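Local coordinates for oxidoreductase (Methanosarcina mazei, PDB 3KA7), which probably acts as a flavin-dependent oxidoreductase of the amine oxidase family, holding flavin-adenine dinucleotide as its bound cofactor, at residues N377-A380 against S381-P385. Residues are numbered along the deposited sequence; the frame is centred on the assembly and turned at random.
Sequences NRAA and SGTDP. With FAD (flavin-adenine dinucleotide), chain B.
The buried side chain of N377 sits beside that of S381, where the loop enters a tight turn. R378 leads the other way, its extended chain carrying the guanidinium edge-on to the FAD diphosphate; NH1 comes modelled unusually close to FAD O1A, and NH2 adds a weak hydrogen bond to O1A at 2.9 Å. The backbone N of R378 bonds to the D399 carboxylate, so the same residue is held from both ends. A379 points its methyl back at D384, A379 CB meeting D384 OD1 at 3.7 Å. That carboxylate forms a salt bridge with K402, whose NZ also donates to A379 O; an alanine in place of D384 would probably leave K402 without its charged mate and take away the carboxylate packed against the A379 methyl. A380 O is gripped twice by T383. T383 N reaches A380 O at 3.0 Å, closing the turn, while T383 OG1, set between the backbone N and carbonyl carbon (chi1 75°), donates in the carbonyl plane onto a lone pair of the same oxygen at 2.7 Å. With G382 taking a positive phi (88°), A380 to T383 form a type II beta turn, here beginning two residues past the FAD-binding R378 in the loop between strands 362-370 and 394-396 of an amine oxidase-family flavoprotein.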
ATOM      1  N   ASN A 377       5.095  -1.495  -3.626  1.00  7.89           N
ATOM      2  CA  ASN A 377       4.580  -2.882  -3.534  1.00  7.89           C
ATOM      3  C   ASN A 377       5.557  -3.824  -4.218  1.00  7.55           C
ATOM      4  O   ASN A 377       6.133  -3.457  -5.222  1.00  7.42           O
ATOM      5  CB  ASN A 377       3.252  -3.040  -4.283  1.00  8.91           C
ATOM      6  CG  ASN A 377       2.070  -2.410  -3.559  1.00 11.69           C
ATOM      7  OD1 ASN A 377       2.127  -2.095  -2.359  1.00 15.10           O
ATOM      8  ND2 ASN A 377       0.982  -2.231  -4.292  1.00 10.86           N
ATOM      9  N   ARG A 378       5.719  -5.037  -3.701  1.00  6.69           N
ATOM     10  CA  ARG A 378       6.604  -6.026  -4.342  1.00  7.90           C
ATOM     11  C   ARG A 378       6.057  -6.552  -5.667  1.00  8.35           C
ATOM     12  O   ARG A 378       6.823  -6.994  -6.538  1.00  9.74           O
ATOM     13  CB  ARG A 378       6.910  -7.168  -3.354  1.00  7.81           C
ATOM     14  CG  ARG A 378       7.676  -6.669  -2.142  1.00  9.96           C
ATOM     15  CD  ARG A 378       8.421  -7.797  -1.418  1.00 15.39           C
ATOM     16  NE  ARG A 378       9.421  -7.233  -0.510  1.00 21.12           N
ATOM     17  CZ  ARG A 378       9.114  -6.836   0.699  1.00 19.23           C
ATOM     18  NH1 ARG A 378       7.852  -6.970   1.069  1.00 26.48           N
ATOM     19  NH2 ARG A 378      10.019  -6.303   1.523  1.00 12.74           N
ATOM     20  N   ALA A 379       4.737  -6.514  -5.816  1.00  8.21           N
ATOM     21  CA  ALA A 379       4.080  -6.846  -7.078  1.00  9.09           C
ATOM     22  C   ALA A 379       3.117  -5.716  -7.401  1.00  9.96           C
ATOM     23  O   ALA A 379       2.299  -5.330  -6.553  1.00  9.33           O
ATOM     24  CB  ALA A 379       3.317  -8.147  -6.949  1.00  8.87           C
ATOM     25  N   ALA A 380       3.201  -5.193  -8.619  1.00 10.40           N
ATOM     26  CA  ALA A 380       2.382  -4.056  -9.010  1.00 11.11           C
ATOM     27  C   ALA A 380       0.922  -4.413  -8.888  1.00 11.68           C
ATOM     28  O   ALA A 380       0.511  -5.513  -9.254  1.00 11.50           O
ATOM     29  CB  ALA A 380       2.686  -3.642 -10.421  1.00 12.30           C
ATOM     30  N   SER A 381       0.130  -3.479  -8.378  1.00 12.55           N
ATOM     31  CA  SER A 381      -1.295  -3.736  -8.286  1.00 13.63           C
ATOM     32  C   SER A 381      -1.839  -4.256  -9.602  1.00 13.61           C
ATOM     33  O   SER A 381      -1.475  -3.770 -10.663  1.00 13.58           O
ATOM     34  CB  SER A 381      -2.049  -2.482  -7.875  1.00 14.12           C
ATOM     35  OG  SER A 381      -2.271  -2.510  -6.483  1.00 17.33           O
ATOM     36  N   GLY A 382      -2.730  -5.238  -9.511  1.00 13.55           N
ATOM     37  CA  GLY A 382      -3.335  -5.849 -10.683  1.00 14.38           C
ATOM     38  C   GLY A 382      -2.542  -7.009 -11.253  1.00 14.83           C
ATOM     39  O   GLY A 382      -2.983  -7.633 -12.222  1.00 15.82           O
ATOM     40  N   THR A 383      -1.368  -7.293 -10.679  1.00 14.57           N
ATOM     41  CA  THR A 383      -0.492  -8.364 -11.189  1.00 14.73           C
ATOM     42  C   THR A 383      -0.173  -9.461 -10.157  1.00 15.05           C
ATOM     43  O   THR A 383       0.507 -10.448 -10.463  1.00 14.95           O
ATOM     44  CB  THR A 383       0.853  -7.808 -11.723  1.00 14.96           C
ATOM     45  OG1 THR A 383       1.704  -7.444 -10.624  1.00 15.23           O
ATOM     46  CG2 THR A 383       0.638  -6.600 -12.628  1.00 15.17           C
ATOM     47  N   ASP A 384      -0.657  -9.311  -8.932  1.00 14.89           N
ATOM     48  CA  ASP A 384      -0.273 -10.270  -7.892  1.00 15.17           C
ATOM     49  C   ASP A 384      -0.538 -11.714  -8.266  1.00 15.31           C
ATOM     50  O   ASP A 384      -1.586 -12.032  -8.844  1.00 15.10           O
ATOM     51  CB  ASP A 384      -0.952  -9.955  -6.564  1.00 14.98           C
ATOM     52  CG  ASP A 384      -0.535  -8.621  -6.028  1.00 15.50           C
ATOM     53  OD1 ASP A 384       0.167  -8.584  -4.989  1.00 15.41           O
ATOM     54  OD2 ASP A 384      -0.885  -7.615  -6.679  1.00 15.45           O
ATOM     55  N   PRO A 385       0.407 -12.592  -7.914  1.00 15.39           N
ATOM     56  CA  PRO A 385       0.237 -14.017  -8.052  1.00 15.94           C
ATOM     57  C   PRO A 385      -0.456 -14.496  -6.786  1.00 15.90           C
ATOM     58  O   PRO A 385      -0.736 -13.694  -5.895  1.00 16.53           O
ATOM     59  CB  PRO A 385       1.678 -14.515  -8.059  1.00 15.47           C
ATOM     60  CG  PRO A 385       2.342 -13.607  -7.094  1.00 16.21           C
ATOM     61  CD  PRO A 385       1.698 -12.264  -7.283  1.00 15.36           C
TER
HETATM   62  PA  FAD B 500       7.055  -5.818   4.514  1.00  9.21           P
HETATM   63  O1A FAD B 500       7.704  -5.987   3.166  1.00 10.01           O
HETATM   64  O2A FAD B 500       6.771  -4.401   4.954  1.00  9.81           O
HETATM   65  O5B FAD B 500       7.964  -6.530   5.628  1.00  7.97           O
HETATM   66  C5B FAD B 500       8.848  -7.580   5.255  1.00  5.76           C
HETATM   67  C4B FAD B 500       9.709  -7.810   6.501  1.00  7.06           C
HETATM   68  O4B FAD B 500      10.587  -8.904   6.326  1.00  8.95           O
HETATM   69  C3B FAD B 500      10.567  -6.578   6.805  1.00  9.09           C
HETATM   70  O3B FAD B 500      10.342  -6.136   8.135  1.00  9.76           O
HETATM   71  C2B FAD B 500      12.001  -7.078   6.614  1.00  9.94           C
HETATM   72  O2B FAD B 500      12.928  -6.454   7.482  1.00 11.67           O
HETATM   73  C1B FAD B 500      11.861  -8.574   6.872  1.00  8.38           C
HETATM   74  N9A FAD B 500      12.857  -9.418   6.199  1.00 11.42           N
HETATM   75  C8A FAD B 500      13.347  -9.341   4.912  1.00 11.21           C
HETATM   76  N7A FAD B 500      14.206 -10.384   4.723  1.00  9.24           N
HETATM   77  C5A FAD B 500      14.250 -11.104   5.878  1.00 11.05           C
HETATM   78  C6A FAD B 500      14.961 -12.232   6.258  1.00 11.31           C
HETATM   79  N6A FAD B 500      15.698 -12.890   5.367  1.00 10.28           N
HETATM   80  N1A FAD B 500      14.790 -12.737   7.531  1.00 11.04           N
HETATM   81  C2A FAD B 500      13.937 -12.130   8.431  1.00 12.03           C
HETATM   82  N3A FAD B 500      13.235 -11.004   8.055  1.00 11.10           N
HETATM   83  C4A FAD B 500      13.405 -10.511   6.800  1.00 11.07           C
HETATM   84  N1  FAD B 500      -0.203   1.032   2.205  1.00 11.04           N
HETATM   85  C2  FAD B 500      -1.428   1.467   2.681  1.00 13.56           C
HETATM   86  O2  FAD B 500      -2.317   0.644   2.936  1.00 12.33           O
HETATM   87  N3  FAD B 500      -1.650   2.826   2.838  1.00 13.03           N
HETATM   88  C4  FAD B 500      -0.665   3.747   2.524  1.00 14.43           C
HETATM   89  O4  FAD B 500      -0.856   4.955   2.662  1.00 16.98           O
HETATM   90  C4X FAD B 500       0.561   3.312   2.042  1.00 12.76           C
HETATM   91  N5  FAD B 500       1.545   4.231   1.707  1.00 13.49           N
HETATM   92  C5X FAD B 500       2.768   3.779   1.242  1.00 12.24           C
HETATM   93  C6  FAD B 500       3.774   4.688   0.917  1.00 14.64           C
HETATM   94  C7  FAD B 500       5.010   4.238   0.468  1.00 13.95           C
HETATM   95  C7M FAD B 500       6.078   5.245   0.121  1.00 15.35           C
HETATM   96  C8  FAD B 500       5.227   2.872   0.342  1.00 12.91           C
HETATM   97  C8M FAD B 500       6.545   2.344  -0.146  1.00 15.59           C
HETATM   98  C9  FAD B 500       4.223   1.960   0.655  1.00 11.82           C
HETATM   99  C9A FAD B 500       2.990   2.413   1.114  1.00 11.14           C
HETATM  100  N10 FAD B 500       1.986   1.505   1.427  1.00 10.60           N
HETATM  101  C10 FAD B 500       0.780   1.948   1.895  1.00 11.21           C
HETATM  102  C1' FAD B 500       2.166   0.039   1.208  1.00  7.30           C
HETATM  103  C2' FAD B 500       2.515  -0.622   2.547  1.00  8.89           C
HETATM  104  O2' FAD B 500       3.516   0.146   3.209  1.00  9.31           O
HETATM  105  C3' FAD B 500       3.010  -2.042   2.286  1.00  9.53           C
HETATM  106  O3' FAD B 500       2.129  -2.684   1.372  1.00  9.56           O
HETATM  107  C4' FAD B 500       3.127  -2.934   3.518  1.00  8.47           C
HETATM  108  O4' FAD B 500       3.807  -2.294   4.578  1.00  8.97           O
HETATM  109  C5' FAD B 500       3.939  -4.154   3.099  1.00  8.81           C
HETATM  110  O5' FAD B 500       3.802  -5.117   4.115  1.00  7.02           O
HETATM  111  P   FAD B 500       4.314  -6.602   3.883  1.00  9.21           P
HETATM  112  O1P FAD B 500       3.381  -7.553   4.592  1.00  8.46           O
HETATM  113  O2P FAD B 500       4.544  -6.906   2.416  1.00  8.08           O
HETATM  114  O3P FAD B 500       5.727  -6.720   4.644  1.00 10.29           O